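Local coordinates for iron-regulated ABC transporter siderophore-binding protein SirA (Staphylococcus aureus subsp. aureus, PDB 3MWF) that binds the iron(III) siderophore staphyloferrin B and probably hands it to a membrane ABC transporter for uptake into the cell, at residues H10-T15 / A89-N94; P74-I79 / Y98-K103; V108-V113 / T120-K125. All coordinates share one frame; numbering follows the deposited sequence. Where two conformers were deposited one is given.

In the fold
The three contacts lie in the lobe built on the six-stranded mixed sheet of this siderophore-binding protein. Contact 1 is a surface contact, joining the N-terminal hairpin to the end of strand 86-90 and the helix after it, with mixed sulfur and aliphatic packing. Contact 2 is partly buried and sets helix 76-81 beside helix 98-104, chiefly through methyl groups. Contact 3 is the buried one, pressing helix 116-127 on the edge strand 107-110. Contacts 1 and 3 hold strands that are neighbours in the sheet and both reach the ligand, through Arg93 and Val92 and through Thr112 and Val113; contact 2 holds no pocket residue, its centre about 17 Å from that of contact 3.

Contact 1. Residues H10-T15 / A89-N94; sequences HAMGTT and ASKVRN. With SE8 (5-[(2-{[(3S)-5-{[(2S)-2-amino-2-carboxyethyl]amino}-3-carboxy-3-hydroxy-5-oxopentanoyl]amino}ethyl)amino]-2,5-dioxopentanoic acid), chain C.
Met12 and Lys91 meet where the type I turn of the N-terminal beta hairpin, His10 to Gly13, passes the first turn of helix 91-94. Their side chains cross at about a right angle. Lys91 begins with CB near the turn, 4.6 Å from Ala11 CB. Its CG, anti to the backbone N (chi1 -175°), runs out past the thioether, and CD lies 3.9 Å from Met12 SD and 4.1 Å from Ala11 O. The chain bends about CG-CD and again about CD-CE, and NZ ends in a long, weak ion pair with Glu95. Met12 is itself bent at chi2 and chi3, and its SD makes the approach to the lysine methylenes. The hairpin is tied by His10: ND1 accepts from Met12 N, which stands 36° out of the ring plane, and NE2 donates to Thr15 OG1. On the helix side Ser90 is the N-cap, its OG accepting from Arg93 N at 3.1 Å. The same short helix carries two residues of the siderophore pocket. Val92 CG2 touches SE8 C15, and Arg93, its NE in a salt bridge with Glu71, donates hydrogen bonds from NH1 to SE8 O29 (3.0 Å) and from NH2 to SE8 O26 (2.7 Å).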
loop_
_atom_site.group_PDB
_atom_site.type_symbol
_atom_site.label_atom_id
_atom_site.label_comp_id
_atom_site.label_asym_id
_atom_site.label_seq_id
_atom_site.Cartn_x
_atom_site.Cartn_y
_atom_site.Cartn_z
ATOM N N HIS A 10 -19.585 0.727 6.643
ATOM C CA HIS A 10 -18.280 0.355 6.097
ATOM C C HIS A 10 -18.468 -0.738 5.062
ATOM O O HIS A 10 -19.613 -1.039 4.673
ATOM C CB HIS A 10 -17.330 -0.066 7.239
ATOM C CG HIS A 10 -17.882 -1.155 8.095
ATOM N ND1 HIS A 10 -17.775 -2.486 7.759
ATOM C CD2 HIS A 10 -18.584 -1.110 9.252
ATOM C CE1 HIS A 10 -18.384 -3.219 8.679
ATOM N NE2 HIS A 10 -18.886 -2.406 9.593
ATOM N N ALA A 11 -17.367 -1.331 4.596
ATOM C CA ALA A 11 -17.447 -2.254 3.469
ATOM C C ALA A 11 -18.233 -3.531 3.733
ATOM O O ALA A 11 -18.697 -4.167 2.794
ATOM C CB ALA A 11 -16.015 -2.590 2.932
ATOM N N MET A 12 -18.386 -3.903 5.003
ATOM C CA MET A 12 -19.051 -5.145 5.326
ATOM C C MET A 12 -20.377 -4.956 6.050
ATOM O O MET A 12 -20.953 -5.922 6.547
ATOM C CB MET A 12 -18.131 -6.048 6.144
ATOM C CG MET A 12 -17.052 -6.719 5.336
ATOM S SD MET A 12 -17.747 -7.865 4.125
ATOM C CE MET A 12 -18.474 -9.160 5.168
ATOM N N GLY A 13 -20.866 -3.730 6.098
ATOM C CA GLY A 13 -22.168 -3.480 6.724
ATOM C C GLY A 13 -22.112 -2.312 7.672
ATOM O O GLY A 13 -21.354 -1.369 7.459
ATOM N N THR A 14 -22.943 -2.371 8.716
ATOM C CA THR A 14 -22.999 -1.326 9.730
ATOM C C THR A 14 -22.535 -1.851 11.085
ATOM O O THR A 14 -22.933 -2.945 11.502
ATOM C CB THR A 14 -24.459 -0.813 9.871
ATOM O OG1 THR A 14 -24.861 -0.233 8.620
ATOM C CG2 THR A 14 -24.580 0.200 10.979
ATOM N N THR A 15 -21.718 -1.053 11.773
ATOM C CA THR A 15 -21.180 -1.426 13.090
ATOM C C THR A 15 -21.421 -0.336 14.113
ATOM O O THR A 15 -21.145 0.824 13.837
ATOM C CB THR A 15 -19.650 -1.754 12.993
ATOM O OG1 THR A 15 -19.497 -2.954 12.245
ATOM C CG2 THR A 15 -19.023 -1.975 14.365
ATOM N N ALA A 89 -10.614 -4.434 9.889
ATOM C CA ALA A 89 -10.503 -5.573 8.982
ATOM C C ALA A 89 -10.608 -5.041 7.562
ATOM O O ALA A 89 -10.812 -3.843 7.375
ATOM C CB ALA A 89 -11.641 -6.586 9.235
ATOM N N SER A 90 -10.442 -5.941 6.598
ATOM C CA SER A 90 -10.665 -5.623 5.179
ATOM C C SER A 90 -11.537 -6.716 4.561
ATOM O O SER A 90 -11.491 -7.886 4.985
ATOM C CB SER A 90 -9.317 -5.520 4.430
ATOM O OG SER A 90 -8.664 -6.785 4.343
ATOM N N LYS A 91 -12.308 -6.353 3.539
ATOM C CA LYS A 91 -13.094 -7.352 2.820
ATOM C C LYS A 91 -12.132 -8.303 2.110
ATOM O O LYS A 91 -12.296 -9.522 2.142
ATOM C CB LYS A 91 -14.067 -6.659 1.844
ATOM C CG LYS A 91 -15.048 -7.582 1.110
ATOM C CD LYS A 91 -16.271 -6.750 0.723
ATOM C CE LYS A 91 -16.599 -6.825 -0.769
ATOM N NZ LYS A 91 -17.179 -8.157 -1.169
ATOM N N VAL A 92 -11.070 -7.758 1.510
ATOM C CA VAL A 92 -10.179 -8.635 0.781
ATOM C C VAL A 92 -9.558 -9.765 1.643
ATOM O O VAL A 92 -9.478 -10.915 1.202
ATOM C CB VAL A 92 -9.129 -7.850 -0.039
ATOM C CG1 VAL A 92 -8.170 -7.098 0.863
ATOM C CG2 VAL A 92 -8.407 -8.819 -0.948
ATOM N N ARG A 93 -9.140 -9.455 2.866
ATOM C CA ARG A 93 -8.546 -10.492 3.706
ATOM C C ARG A 93 -9.571 -11.266 4.524
ATOM O O ARG A 93 -9.416 -12.466 4.719
ATOM C CB ARG A 93 -7.538 -9.899 4.689
ATOM C CG ARG A 93 -6.414 -9.050 4.052
ATOM C CD ARG A 93 -5.630 -9.820 3.047
ATOM N NE ARG A 93 -4.512 -8.992 2.610
ATOM C CZ ARG A 93 -3.821 -9.201 1.500
ATOM N NH1 ARG A 93 -4.142 -10.199 0.686
ATOM N NH2 ARG A 93 -2.800 -8.398 1.208
ATOM N N ASN A 94 -10.596 -10.564 4.998
ATOM C CA ASN A 94 -11.378 -11.110 6.116
ATOM C C ASN A 94 -12.865 -11.272 5.823
ATOM O O ASN A 94 -13.636 -11.517 6.751
ATOM C CB ASN A 94 -11.251 -10.223 7.367
ATOM C CG ASN A 94 -9.806 -9.794 7.662
ATOM O OD1 ASN A 94 -9.509 -8.596 7.704
ATOM N ND2 ASN A 94 -8.919 -10.773 7.911
HETATM C C1 SE8 C . -0.647 -12.432 -0.165
HETATM C C2 SE8 C . 0.683 -12.346 -0.861
HETATM C C3 SE8 C . 1.708 -11.646 0.017
HETATM N N4 SE8 C . 1.392 -10.241 0.249
HETATM C C5 SE8 C . 1.887 -9.279 -0.505
HETATM C C6 SE8 C . 1.354 -7.888 -0.266
HETATM C C7 SE8 C . 0.046 -7.668 -1.027
HETATM C C8 SE8 C . -0.528 -6.304 -0.602
HETATM C C9 SE8 C . -1.720 -5.834 -1.434
HETATM N N10 SE8 C . -2.575 -6.754 -1.875
HETATM C C11 SE8 C . -3.727 -6.323 -2.635
HETATM C C12 SE8 C . -5.016 -6.703 -1.929
HETATM N N13 SE8 C . -6.159 -6.704 -2.833
HETATM C C14 SE8 C . -6.491 -7.749 -3.648
HETATM C C15 SE8 C . -5.942 -9.116 -3.365
HETATM C C16 SE8 C . -4.556 -9.042 -3.957
HETATM C C17 SE8 C . -3.507 -9.863 -3.273
HETATM C C18 SE8 C . -2.824 -10.785 -4.166
HETATM O O19 SE8 C . -0.780 -13.269 0.766
HETATM O O20 SE8 C . -1.576 -11.707 -0.573
HETATM N N21 SE8 C . 0.508 -11.626 -2.138
HETATM O O22 SE8 C . 2.725 -9.452 -1.368
HETATM C C23 SE8 C . 0.289 -7.755 -2.523
HETATM O O24 SE8 C . 0.840 -6.794 -3.115
HETATM O O25 SE8 C . -0.078 -8.778 -3.153
HETATM O O26 SE8 C . -0.858 -8.741 -0.707
HETATM O O27 SE8 C . -1.865 -4.636 -1.656
HETATM O O28 SE8 C . -7.201 -7.619 -4.629
HETATM O O29 SE8 C . -3.153 -9.675 -2.105
HETATM O O30 SE8 C . -1.686 -11.138 -3.871
HETATM O O31 SE8 C . -3.378 -11.163 -5.229
#

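Contact 2. Residues P74-I79 / Y98-K103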
loop_
_atom_site.group_PDB
_atom_site.type_symbol
_atom_site.label_atom_id
_atom_site.label_comp_id
_atom_site.label_asym_id
_atom_site.label_seq_id
_atom_site.Cartn_x
_atom_site.Cartn_y
_atom_site.Cartn_z
ATOM N N PRO A 74 -5.637 -14.385 10.042
ATOM C CA PRO A 74 -5.302 -14.081 11.439
ATOM C C PRO A 74 -5.961 -15.057 12.416
ATOM O O PRO A 74 -6.954 -15.720 12.081
ATOM C CB PRO A 74 -5.862 -12.670 11.635
ATOM C CG PRO A 74 -6.928 -12.540 10.602
ATOM C CD PRO A 74 -6.344 -13.257 9.406
ATOM N N ASN A 75 -5.333 -15.188 13.581
ATOM C CA ASN A 75 -5.767 -16.166 14.579
ATOM C C ASN A 75 -6.834 -15.544 15.462
ATOM O O ASN A 75 -6.542 -14.677 16.296
ATOM C CB ASN A 75 -4.555 -16.620 15.407
ATOM C CG ASN A 75 -4.900 -17.720 16.370
ATOM O OD1 ASN A 75 -5.806 -17.555 17.166
ATOM N ND2 ASN A 75 -4.182 -18.846 16.310
ATOM N N LEU A 76 -8.089 -15.958 15.238
ATOM C CA LEU A 76 -9.218 -15.373 15.960
ATOM C C LEU A 76 -9.154 -15.579 17.479
ATOM O O LEU A 76 -9.629 -14.736 18.251
ATOM C CB LEU A 76 -10.542 -15.940 15.426
ATOM C CG LEU A 76 -11.270 -15.228 14.283
ATOM C CD1 LEU A 76 -10.353 -14.532 13.273
ATOM C CD2 LEU A 76 -12.165 -16.307 13.610
ATOM N N GLU A 77 -8.593 -16.708 17.909
ATOM C CA GLU A 77 -8.388 -16.920 19.352
ATOM C C GLU A 77 -7.452 -15.879 19.962
ATOM O O GLU A 77 -7.729 -15.331 21.011
ATOM C CB GLU A 77 -7.875 -18.328 19.645
ATOM C CG GLU A 77 -7.827 -18.626 21.139
ATOM C CD GLU A 77 -7.118 -19.929 21.445
ATOM O OE1 GLU A 77 -6.965 -20.744 20.504
ATOM O OE2 GLU A 77 -6.711 -20.123 22.623
ATOM N N GLU A 78 -6.352 -15.565 19.281
ATOM C CA GLU A 78 -5.449 -14.547 19.794
ATOM C C GLU A 78 -6.091 -13.162 19.812
ATOM O O GLU A 78 -5.832 -12.382 20.709
ATOM C CB GLU A 78 -4.159 -14.531 18.971
ATOM C CG GLU A 78 -3.395 -15.857 19.040
ATOM C CD GLU A 78 -2.956 -16.202 20.468
ATOM O OE1 GLU A 78 -2.592 -15.288 21.230
ATOM O OE2 GLU A 78 -3.003 -17.392 20.834
ATOM N N ILE A 79 -6.909 -12.844 18.802
ATOM C CA ILE A 79 -7.639 -11.581 18.794
ATOM C C ILE A 79 -8.583 -11.530 20.013
ATOM O O ILE A 79 -8.586 -10.554 20.764
ATOM C CB ILE A 79 -8.452 -11.431 17.490
ATOM C CG1 ILE A 79 -7.514 -11.441 16.277
ATOM C CG2 ILE A 79 -9.330 -10.157 17.509
ATOM C CD1 ILE A 79 -8.252 -11.435 14.924
ATOM N N TYR A 98 -15.753 -12.188 8.815
ATOM C CA TYR A 98 -16.266 -10.925 9.360
ATOM C C TYR A 98 -17.265 -11.144 10.507
ATOM O O TYR A 98 -17.221 -10.423 11.514
ATOM C CB TYR A 98 -16.922 -10.042 8.267
ATOM C CG TYR A 98 -17.550 -8.821 8.873
ATOM C CD1 TYR A 98 -16.765 -7.747 9.303
ATOM C CD2 TYR A 98 -18.932 -8.751 9.061
ATOM C CE1 TYR A 98 -17.340 -6.612 9.880
ATOM C CE2 TYR A 98 -19.526 -7.624 9.650
ATOM C CZ TYR A 98 -18.726 -6.567 10.056
ATOM O OH TYR A 98 -19.325 -5.475 10.627
ATOM N N ASP A 99 -18.176 -12.110 10.350
ATOM C CA ASP A 99 -19.164 -12.356 11.424
ATOM C C ASP A 99 -18.470 -12.843 12.705
ATOM O O ASP A 99 -18.882 -12.460 13.823
ATOM C CB ASP A 99 -20.222 -13.386 11.024
ATOM C CG ASP A 99 -21.142 -12.930 9.896
ATOM O OD1 ASP A 99 -21.087 -11.766 9.430
ATOM O OD2 ASP A 99 -21.909 -13.803 9.436
ATOM N N GLN A 100 -17.437 -13.669 12.532
ATOM C CA GLN A 100 -16.674 -14.201 13.660
ATOM C C GLN A 100 -15.911 -13.074 14.367
ATOM O O GLN A 100 -15.842 -13.033 15.595
ATOM C CB GLN A 100 -15.733 -15.321 13.199
ATOM C CG GLN A 100 -16.473 -16.563 12.665
ATOM C CD GLN A 100 -15.571 -17.603 12.016
ATOM O OE1 GLN A 100 -15.036 -18.487 12.693
ATOM N NE2 GLN A 100 -15.431 -17.532 10.692
ATOM N N LEU A 101 -15.356 -12.149 13.581
ATOM C CA LEU A 101 -14.697 -10.968 14.123
ATOM C C LEU A 101 -15.688 -10.106 14.905
ATOM O O LEU A 101 -15.373 -9.652 16.006
ATOM C CB LEU A 101 -14.040 -10.125 13.027
ATOM C CG LEU A 101 -12.814 -10.760 12.379
ATOM C CD1 LEU A 101 -12.427 -9.910 11.175
ATOM C CD2 LEU A 101 -11.620 -10.877 13.364
ATOM N N SER A 102 -16.887 -9.919 14.340
ATOM C CA SER A 102 -17.928 -9.110 14.987
ATOM C C SER A 102 -18.394 -9.716 16.302
ATOM O O SER A 102 -18.839 -8.994 17.182
ATOM C CB SER A 102 -19.142 -8.906 14.052
ATOM O OG SER A 102 -18.752 -8.106 12.940
ATOM N N LYS A 103 -18.281 -11.030 16.446
ATOM C CA LYS A 103 -18.647 -11.670 17.730
ATOM C C LYS A 103 -17.645 -11.352 18.836
ATOM O O LYS A 103 -17.957 -11.382 20.027
ATOM C CB LYS A 103 -18.822 -13.170 17.575
ATOM C CG LYS A 103 -20.076 -13.550 16.801
ATOM C CD LYS A 103 -20.127 -15.029 16.493
ATOM C CE LYS A 103 -20.204 -15.883 17.753
ATOM N NZ LYS A 103 -20.137 -17.330 17.351
#
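Leu76, Ile79 and Leu101 form the apolar part of this helix-helix contact. One methyl of Leu101, CD2, takes both partners from the other helix: Ile79 CD1 at 3.8 Å and Leu76 CD1 at 3.9 Å. Leu101 holds CG anti to its carbonyl carbon (chi1 -70°), and although the side chain leaves its backbone alongside the other helix rather than at it, CD2 reaches across. The two leucine side chains meet nearly at right angles, whereas Ile79 and Leu101 are inclined less steeply.

Aliphatic and amide atoms mix at the outer edge, where Leu76 CD2 lies 3.7 Å from Gln100 CB. Gln100 was modelled in two conformers, and the approach of OE1 to that methyl in one of them is less certain.

Hydrogen bonding accompanies this packing from the side. Asn75 is the N-cap of helix 76-81, and its OD1 accepts from Glu78 N at 3.0 Å, with the donor above the carbonyl plane. Glu78 in turn forms a salt bridge with Lys81.

Ile79 and Leu101 also rest on strand 86-90, against Ile87 and Ala89. Two neighbouring helices covering one face of a largely parallel sheet are characteristic of the layered alpha/beta lobes of periplasmic binding proteins.

Contact 3. Residues V108-V113 / T120-K125. With SE8 (5-[(2-{[(3S)-5-{[(2S)-2-amino-2-carboxyethyl]amino}-3-carboxy-3-hydroxy-5-oxopentanoyl]amino}ethyl)amino]-2,5-dioxopentanoic acid), chain C.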
loop_
_atom_site.group_PDB
_atom_site.type_symbol
_atom_site.label_atom_id
_atom_site.label_comp_id
_atom_site.label_asym_id
_atom_site.label_seq_id
_atom_site.Cartn_x
_atom_site.Cartn_y
_atom_site.Cartn_z
ATOM N N VAL A 108 -14.826 -2.883 11.974
ATOM C CA VAL A 108 -15.060 -2.038 10.793
ATOM C C VAL A 108 -14.113 -2.491 9.692
ATOM O O VAL A 108 -13.032 -3.018 9.970
ATOM C CB VAL A 108 -14.900 -0.536 11.113
ATOM C CG1 VAL A 108 -15.930 -0.138 12.178
ATOM C CG2 VAL A 108 -13.468 -0.217 11.630
ATOM N N SER A 109 -14.534 -2.345 8.432
ATOM C CA SER A 109 -13.789 -2.938 7.294
ATOM C C SER A 109 -13.725 -2.003 6.079
ATOM O O SER A 109 -14.754 -1.465 5.662
ATOM C CB SER A 109 -14.476 -4.245 6.873
ATOM O OG SER A 109 -13.757 -4.933 5.851
ATOM N N THR A 110 -12.530 -1.812 5.505
ATOM C CA THR A 110 -12.408 -1.164 4.196
ATOM C C THR A 110 -12.490 -2.261 3.152
ATOM O O THR A 110 -12.387 -3.443 3.459
ATOM C CB THR A 110 -11.039 -0.517 4.030
ATOM O OG1 THR A 110 -10.049 -1.476 4.449
ATOM C CG2 THR A 110 -10.910 0.756 4.892
ATOM N N ASP A 111 -12.663 -1.879 1.894
ATOM C CA ASP A 111 -12.720 -2.860 0.813
ATOM C C ASP A 111 -11.370 -3.583 0.661
ATOM O O ASP A 111 -11.309 -4.813 0.529
ATOM C CB ASP A 111 -13.010 -2.148 -0.498
ATOM C CG ASP A 111 -14.486 -1.857 -0.718
ATOM O OD1 ASP A 111 -15.361 -2.582 -0.187
ATOM O OD2 ASP A 111 -14.768 -0.925 -1.509
ATOM N N THR A 112 -10.290 -2.806 0.635
ATOM C CA THR A 112 -8.973 -3.431 0.465
ATOM C C THR A 112 -7.955 -2.847 1.429
ATOM O O THR A 112 -8.304 -2.155 2.369
ATOM C CB THR A 112 -8.452 -3.371 -0.989
ATOM O OG1 THR A 112 -7.277 -4.236 -1.182
ATOM C CG2 THR A 112 -8.162 -1.931 -1.340
ATOM N N VAL A 113 -6.688 -3.150 1.164
ATOM C CA VAL A 113 -5.662 -2.900 2.165
ATOM C C VAL A 113 -4.785 -1.704 1.826
ATOM O O VAL A 113 -3.973 -1.305 2.652
ATOM C CB VAL A 113 -4.759 -4.153 2.391
ATOM C CG1 VAL A 113 -5.605 -5.349 2.850
ATOM C CG2 VAL A 113 -3.928 -4.484 1.104
ATOM N N THR A 120 -7.577 5.797 6.626
ATOM C CA THR A 120 -7.387 6.925 7.547
ATOM C C THR A 120 -8.718 7.564 7.926
ATOM O O THR A 120 -8.976 7.811 9.105
ATOM C CB THR A 120 -6.446 7.977 6.948
ATOM O OG1 THR A 120 -5.152 7.390 6.740
ATOM C CG2 THR A 120 -6.269 9.166 7.892
ATOM N N LYS A 121 -9.571 7.789 6.930
ATOM C CA LYS A 121 -10.927 8.321 7.194
ATOM C C LYS A 121 -11.770 7.390 8.060
ATOM O O LYS A 121 -12.357 7.828 9.051
ATOM C CB LYS A 121 -11.661 8.599 5.876
ATOM C CG LYS A 121 -11.114 9.772 5.110
ATOM C CD LYS A 121 -11.739 9.821 3.702
ATOM C CE LYS A 121 -10.685 10.182 2.654
ATOM N NZ LYS A 121 -11.291 10.548 1.326
ATOM N N LEU A 122 -11.826 6.109 7.694
ATOM C CA LEU A 122 -12.584 5.120 8.462
ATOM C C LEU A 122 -12.088 5.032 9.901
ATOM O O LEU A 122 -12.888 5.013 10.841
ATOM C CB LEU A 122 -12.500 3.743 7.812
ATOM C CG LEU A 122 -13.217 2.605 8.543
ATOM C CD1 LEU A 122 -14.701 2.887 8.674
ATOM C CD2 LEU A 122 -13.025 1.308 7.794
ATOM N N MET A 123 -10.775 4.931 10.065
ATOM C CA MET A 123 -10.230 4.771 11.403
ATOM C C MET A 123 -10.363 6.046 12.211
ATOM O O MET A 123 -10.580 5.976 13.430
ATOM C CB MET A 123 -8.796 4.248 11.354
ATOM C CG MET A 123 -8.732 2.801 10.873
ATOM S SD MET A 123 -7.077 2.080 10.837
ATOM C CE MET A 123 -6.716 2.085 12.595
ATOM N N GLY A 124 -10.297 7.191 11.531
ATOM C CA GLY A 124 -10.547 8.482 12.178
ATOM C C GLY A 124 -11.926 8.475 12.839
ATOM O O GLY A 124 -12.072 8.843 14.021
ATOM N N LYS A 125 -12.933 8.042 12.080
ATOM C CA LYS A 125 -14.307 7.975 12.588
ATOM C C LYS A 125 -14.471 6.947 13.721
ATOM O O LYS A 125 -15.087 7.238 14.744
ATOM C CB LYS A 125 -15.298 7.703 11.456
ATOM C CG LYS A 125 -16.754 7.910 11.874
ATOM C CD LYS A 125 -17.679 8.114 10.673
ATOM C CE LYS A 125 -19.163 8.097 11.086
ATOM N NZ LYS A 125 -19.496 9.109 12.149
HETATM C C1 SE8 C . -0.647 -12.432 -0.165
HETATM C C2 SE8 C . 0.683 -12.346 -0.861
HETATM C C3 SE8 C . 1.708 -11.646 0.017
HETATM N N4 SE8 C . 1.392 -10.241 0.249
HETATM C C5 SE8 C . 1.887 -9.279 -0.505
HETATM C C6 SE8 C . 1.354 -7.888 -0.266
HETATM C C7 SE8 C . 0.046 -7.668 -1.027
HETATM C C8 SE8 C . -0.528 -6.304 -0.602
HETATM C C9 SE8 C . -1.720 -5.834 -1.434
HETATM N N10 SE8 C . -2.575 -6.754 -1.875
HETATM C C11 SE8 C . -3.727 -6.323 -2.635
HETATM C C12 SE8 C . -5.016 -6.703 -1.929
HETATM N N13 SE8 C . -6.159 -6.704 -2.833
HETATM C C14 SE8 C . -6.491 -7.749 -3.648
HETATM C C15 SE8 C . -5.942 -9.116 -3.365
HETATM C C16 SE8 C . -4.556 -9.042 -3.957
HETATM C C17 SE8 C . -3.507 -9.863 -3.273
HETATM C C18 SE8 C . -2.824 -10.785 -4.166
HETATM O O19 SE8 C . -0.780 -13.269 0.766
HETATM O O20 SE8 C . -1.576 -11.707 -0.573
HETATM N N21 SE8 C . 0.508 -11.626 -2.138
HETATM O O22 SE8 C . 2.725 -9.452 -1.368
HETATM C C23 SE8 C . 0.289 -7.755 -2.523
HETATM O O24 SE8 C . 0.840 -6.794 -3.115
HETATM O O25 SE8 C . -0.078 -8.778 -3.153
HETATM O O26 SE8 C . -0.858 -8.741 -0.707
HETATM O O27 SE8 C . -1.865 -4.636 -1.656
HETATM O O28 SE8 C . -7.201 -7.619 -4.629
HETATM O O29 SE8 C . -3.153 -9.675 -2.105
HETATM O O30 SE8 C . -1.686 -11.138 -3.871
HETATM O O31 SE8 C . -3.378 -11.163 -5.229
#
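Leu122 carries CG anti to its backbone N (chi1 178°), which sends its branch down from the helix onto the strand, and Thr110 turns its methyl to meet it: a chi1 of 47° puts OG1 between the backbone N and the carbonyl carbon and CG2 anti to the carbonyl carbon, facing the leucine. The result is a 3.6 Å contact between Thr110 CG2 and Leu122 CD2. The same leucine methyl lies over the strand backbone, 3.8 Å from Ser109 C, and has Val108 CG2 at 4.2 Å, the valine and leucine side chains sliding past each other in opposite directions. One methyl thus spans three consecutive strand residues.

The contact closes a beta-alpha unit at the sheet edge: strand 107-110 leads through a loop into helix 116-127, which returns nearly antiparallel to it (168° between the short segments), their axes 9.2 Å apart. Met123, next along the helix, packs instead on Val88 and helix 29-37.

The hydroxyl of Thr110 serves the loop. OG1 donates to Thr112 O at 2.8 Å, tilted somewhat from the carbonyl plane, and is also hydrogen-bonded to Tyr28 OH. Thr112 and Val113 line the siderophore pocket: Thr112 OG1 is 3.2 Å from SE8 N13, and Val113 CG2 is 3.4 Å from SE8 O27.

Thr110 therefore divides its two branches between two tasks. Its methyl joins an interface made wholly of van der Waals packing, while its buried hydroxyl, satisfied by two partners, ties down the carbonyl of a ligand-contacting residue, consistent with a well-defined backbone at this edge of the pocket.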